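Local coordinates for protein putative NADH-depentdent flavin oxidoreductase (Cupriavidus metallidurans, PDB 5OCS) that probably catalyses the NADPH-dependent reduction of activated carbon-carbon double bonds as an FMN-containing ene-reductase of the Old Yellow Enzyme family, at residues 71-74 and 78-81; 32-37 and 83-88. All coordinates share one frame; numbering follows the deposited sequence.

Contact 1. Residues 71-74 and 78-81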
loop_
_atom_site.group_PDB
_atom_site.type_symbol
_atom_site.label_atom_id
_atom_site.label_comp_id
_atom_site.label_asym_id
_atom_site.label_seq_id
_atom_site.Cartn_x
_atom_site.Cartn_y
_atom_site.Cartn_z
ATOM N N LEU D 71 9.423 0.838 -17.041
ATOM C CA LEU D 71 9.714 2.187 -16.575
ATOM C C LEU D 71 10.969 2.704 -17.295
ATOM O O LEU D 71 11.897 1.930 -17.548
ATOM C CB LEU D 71 9.902 2.215 -15.047
ATOM C CG LEU D 71 9.862 3.626 -14.459
ATOM C CD1 LEU D 71 8.493 4.291 -14.631
ATOM C CD2 LEU D 71 10.300 3.558 -13.006
ATOM N N GLY D 72 10.932 3.965 -17.697
ATOM C CA GLY D 72 12.034 4.603 -18.375
ATOM C C GLY D 72 12.372 5.953 -17.774
ATOM O O GLY D 72 11.563 6.559 -17.064
ATOM N N LEU D 73 13.576 6.415 -18.050
ATOM C CA LEU D 73 13.970 7.777 -17.726
ATOM C C LEU D 73 14.800 8.376 -18.845
ATOM O O LEU D 73 15.984 8.745 -18.654
ATOM C CB LEU D 73 14.713 7.779 -16.397
ATOM C CG LEU D 73 14.877 9.137 -15.743
ATOM C CD1 LEU D 73 13.545 9.891 -15.643
ATOM C CD2 LEU D 73 15.543 8.975 -14.385
ATOM N N TYR D 74 14.184 8.422 -20.015
ATOM C CA TYR D 74 14.906 8.715 -21.243
ATOM C C TYR D 74 14.354 9.905 -22.009
ATOM O O TYR D 74 14.816 10.215 -23.123
ATOM C CB TYR D 74 15.068 7.437 -22.107
ATOM C CG TYR D 74 13.794 6.647 -22.424
ATOM C CD1 TYR D 74 12.789 7.168 -23.241
ATOM C CD2 TYR D 74 13.605 5.365 -21.931
ATOM C CE1 TYR D 74 11.636 6.428 -23.547
ATOM C CE2 TYR D 74 12.472 4.600 -22.243
ATOM C CZ TYR D 74 11.486 5.131 -23.053
ATOM O OH TYR D 74 10.367 4.382 -23.332
ATOM N N ASN D 78 9.017 11.100 -19.257
ATOM C CA ASN D 78 9.397 10.057 -18.276
ATOM C C ASN D 78 9.767 10.708 -16.946
ATOM O O ASN D 78 9.351 10.254 -15.864
ATOM C CB ASN D 78 10.640 9.260 -18.705
ATOM C CG ASN D 78 10.442 8.298 -19.846
ATOM O OD1 ASN D 78 11.455 7.680 -20.239
ATOM N ND2 ASN D 78 9.211 8.097 -20.363
ATOM N N GLU D 79 10.542 11.775 -17.042
ATOM C CA GLU D 79 11.032 12.492 -15.844
ATOM C C GLU D 79 9.881 13.102 -15.052
ATOM O O GLU D 79 9.792 12.919 -13.839
ATOM C CB GLU D 79 12.070 13.554 -16.185
ATOM C CG GLU D 79 12.730 14.199 -14.955
ATOM C CD GLU D 79 13.847 15.144 -15.358
ATOM O OE1 GLU D 79 14.348 15.070 -16.538
ATOM O OE2 GLU D 79 14.212 15.991 -14.508
ATOM N N ALA D 80 9.002 13.811 -15.732
ATOM C CA ALA D 80 7.828 14.387 -15.089
ATOM C C ALA D 80 6.927 13.345 -14.419
ATOM O O ALA D 80 6.476 13.572 -13.309
ATOM C CB ALA D 80 6.986 15.229 -16.068
ATOM N N ALA D 81 6.663 12.232 -15.096
ATOM C CA ALA D 81 5.790 11.159 -14.559
ATOM C C ALA D 81 6.380 10.544 -13.295
ATOM O O ALA D 81 5.700 10.370 -12.288
ATOM C CB ALA D 81 5.541 10.076 -15.608
#

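Contact 2. Residues 32-37 and 83-88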
loop_
_atom_site.group_PDB
_atom_site.type_symbol
_atom_site.label_atom_id
_atom_site.label_comp_id
_atom_site.label_asym_id
_atom_site.label_seq_id
_atom_site.Cartn_x
_atom_site.Cartn_y
_atom_site.Cartn_z
ATOM N N GLY D 32 7.529 4.462 -21.168
ATOM C CA GLY D 32 8.540 4.736 -20.140
ATOM C C GLY D 32 7.940 5.532 -18.991
ATOM O O GLY D 32 8.550 5.656 -17.942
ATOM N N ASN D 33 6.749 6.086 -19.182
ATOM C CA ASN D 33 6.134 6.919 -18.171
ATOM C C ASN D 33 5.474 6.155 -17.026
ATOM O O ASN D 33 4.614 5.293 -17.241
ATOM C CB ASN D 33 5.052 7.820 -18.802
ATOM C CG ASN D 33 5.597 8.745 -19.850
ATOM O OD1 ASN D 33 6.643 9.335 -19.701
ATOM N ND2 ASN D 33 4.865 8.884 -20.919
ATOM N N ALA D 34 5.838 6.524 -15.810
ATOM C CA ALA D 34 5.159 6.026 -14.642
ATOM C C ALA D 34 3.683 6.346 -14.722
ATOM O O ALA D 34 3.278 7.379 -15.276
ATOM C CB ALA D 34 5.757 6.611 -13.365
ATOM N N THR D 35 2.887 5.454 -14.160
ATOM C CA THR D 35 1.416 5.554 -14.171
ATOM C C THR D 35 0.895 5.588 -12.749
ATOM O O THR D 35 1.662 5.580 -11.791
ATOM C CB THR D 35 0.786 4.376 -14.929
ATOM O OG1 THR D 35 1.079 3.146 -14.226
ATOM C CG2 THR D 35 1.348 4.284 -16.330
ATOM N N ASP D 36 -0.416 5.594 -12.616
ATOM C CA ASP D 36 -1.029 5.561 -11.297
ATOM C C ASP D 36 -0.590 4.336 -10.503
ATOM O O ASP D 36 -0.480 4.401 -9.274
ATOM C CB ASP D 36 -2.568 5.654 -11.359
ATOM C CG ASP D 36 -3.267 4.577 -12.259
ATOM O OD1 ASP D 36 -2.650 3.576 -12.777
ATOM O OD2 ASP D 36 -4.527 4.732 -12.471
ATOM N N TRP D 37 -0.280 3.245 -11.195
ATOM C CA TRP D 37 0.220 2.052 -10.505
ATOM C C TRP D 37 1.466 2.384 -9.685
ATOM O O TRP D 37 1.606 1.914 -8.544
ATOM C CB TRP D 37 0.563 0.936 -11.492
ATOM C CG TRP D 37 1.171 -0.238 -10.777
ATOM C CD1 TRP D 37 2.488 -0.575 -10.724
ATOM C CD2 TRP D 37 0.500 -1.116 -9.891
ATOM N NE1 TRP D 37 2.665 -1.650 -9.910
ATOM C CE2 TRP D 37 1.457 -2.001 -9.376
ATOM C CE3 TRP D 37 -0.824 -1.265 -9.502
ATOM C CZ2 TRP D 37 1.131 -3.006 -8.512
ATOM C CZ3 TRP D 37 -1.148 -2.298 -8.650
ATOM C CH2 TRP D 37 -0.180 -3.146 -8.157
ATOM N N GLY D 83 8.591 12.078 -11.347
ATOM C CA GLY D 83 8.599 13.193 -10.400
ATOM C C GLY D 83 7.282 13.309 -9.645
ATOM O O GLY D 83 7.299 13.610 -8.418
ATOM N N ARG D 84 6.154 13.051 -10.324
ATOM C CA ARG D 84 4.841 13.083 -9.640
ATOM C C ARG D 84 4.751 12.027 -8.546
ATOM O O ARG D 84 4.306 12.304 -7.430
ATOM C CB ARG D 84 3.695 12.909 -10.612
ATOM C CG ARG D 84 3.467 14.137 -11.488
ATOM C CD ARG D 84 2.146 14.033 -12.304
ATOM N NE ARG D 84 2.294 13.221 -13.511
ATOM C CZ ARG D 84 2.823 13.644 -14.678
ATOM N NH1 ARG D 84 2.915 12.795 -15.689
ATOM N NH2 ARG D 84 3.278 14.896 -14.843
ATOM N N VAL D 85 5.224 10.836 -8.852
ATOM C CA VAL D 85 5.283 9.749 -7.867
ATOM C C VAL D 85 6.215 10.097 -6.725
ATOM O O VAL D 85 5.852 9.956 -5.537
ATOM C CB VAL D 85 5.732 8.422 -8.522
ATOM C CG1 VAL D 85 5.835 7.325 -7.481
ATOM C CG2 VAL D 85 4.724 7.983 -9.571
ATOM N N LEU D 86 7.426 10.545 -7.050
ATOM C CA LEU D 86 8.378 10.896 -5.981
ATOM C C LEU D 86 7.862 11.999 -5.068
ATOM O O LEU D 86 8.114 11.992 -3.888
ATOM C CB LEU D 86 9.733 11.346 -6.568
ATOM C CG LEU D 86 10.500 10.258 -7.277
ATOM C CD1 LEU D 86 11.607 10.864 -8.142
ATOM C CD2 LEU D 86 11.087 9.270 -6.263
ATOM N N GLY D 87 7.137 12.969 -5.613
ATOM C CA GLY D 87 6.662 14.072 -4.783
ATOM C C GLY D 87 5.677 13.610 -3.707
ATOM O O GLY D 87 5.682 14.114 -2.561
ATOM N N ALA D 88 4.865 12.626 -4.058
ATOM C CA ALA D 88 3.937 12.001 -3.120
ATOM C C ALA D 88 4.716 11.227 -2.056
ATOM O O ALA D 88 4.433 11.276 -0.854
ATOM C CB ALA D 88 3.059 11.052 -3.847
#

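Contact 1. Residues 71-74 and 78-81
The side-chain oxygen OD1 of Asn-78 takes a nearly straight hydrogen bond from the backbone N of Tyr-74, 2.8 Å away with an N-H...O angle of 171°. The donor lies a little off the amide's carbonyl plane. The same OD1 sits over the centre of one face of the Tyr-74 ring, 3.2 Å above it, with ring and amide planes 70° apart. Tyr-74 reaches this position because its CG lies between the backbone N and the carbonyl carbon (chi1 53°), which folds the ring back over the amide. Asparagine suits the place because its other end donates: ND2 bonds to Asn-33 OD1 and Glu-31 O, so both ends of this buried amide have partners. Gly-72, with no side chain, lets the backbone run close to the amide, its C 3.1 Å from Asn-78 OD1. Leu-73 adds an apolar touch, with CD1 3.6 Å from Glu-79 CA, while the Glu-79 carboxylate forms salt bridges with Arg-166 and Arg-169. The loop after strand 52-59 is thus fastened to the first turn of helix 76-92, the next helix of the eight-stranded beta/alpha (TIM) barrel, and Leu-73 packs on strand 52-59 and helix 150-169.

Contact 2. Residues 32-37 and 83-88
A chi1 of 178° turns CG1 of Val-85 opposite the backbone N and leaves CG2 beside that N, where it meets Ala-34 CB at 4.2 Å. Both residues direct their side chains at the opposing segment, so the contact is methyl against methyl, with Thr-35 O at its border, 4.5 Å from Val-85 CG2. A small alanine suits a loop that passes beside a helix, and a branched valine offers one methyl to it while its side chain also packs on His-38 and Leu-42 of helix 36-46. Thr-35 turns away from the valine and serves as N-cap of helix 36-46: a chi1 of 64° brings OG1 back to accept a weak bond from Trp-37 N, 3.3 Å long and bent to 138°. That hydroxyl also bonds to Ser-28 O. The next residue, Asp-36, bonds through its carboxylate to His-92 and Asn-91 of the second subunit, placing this helix start at the dimer interface. The contact sets the loop leading into helix 36-46 against helix 76-92, the following helix of the barrel's outer layer. Between the two segments no hydrogen bond forms, and the buried area is only 69 Å². The link is therefore a light, nondirectional van der Waals contact.

How the contacts relate
From the N terminus the chain first passes residues 32-37, which lead into helix 36-46, then strand 52-59 and residues 71-74, before entering helix 76-92. Contact 1 closes a short loop, with only three residues between its segments. Contact 2 closes the wider loop from 37 to 83, within which contact 1 lies entirely; the two nest and do not cross. Their centres are 9 Å apart, and both draw on helix 76-92. Probable hydrogen bonds join them directly, Gly-72 N to Gly-32 O among them. Together they tie the loops preceding two successive helices to the second of those helices, on the outer layer of the TIM barrel.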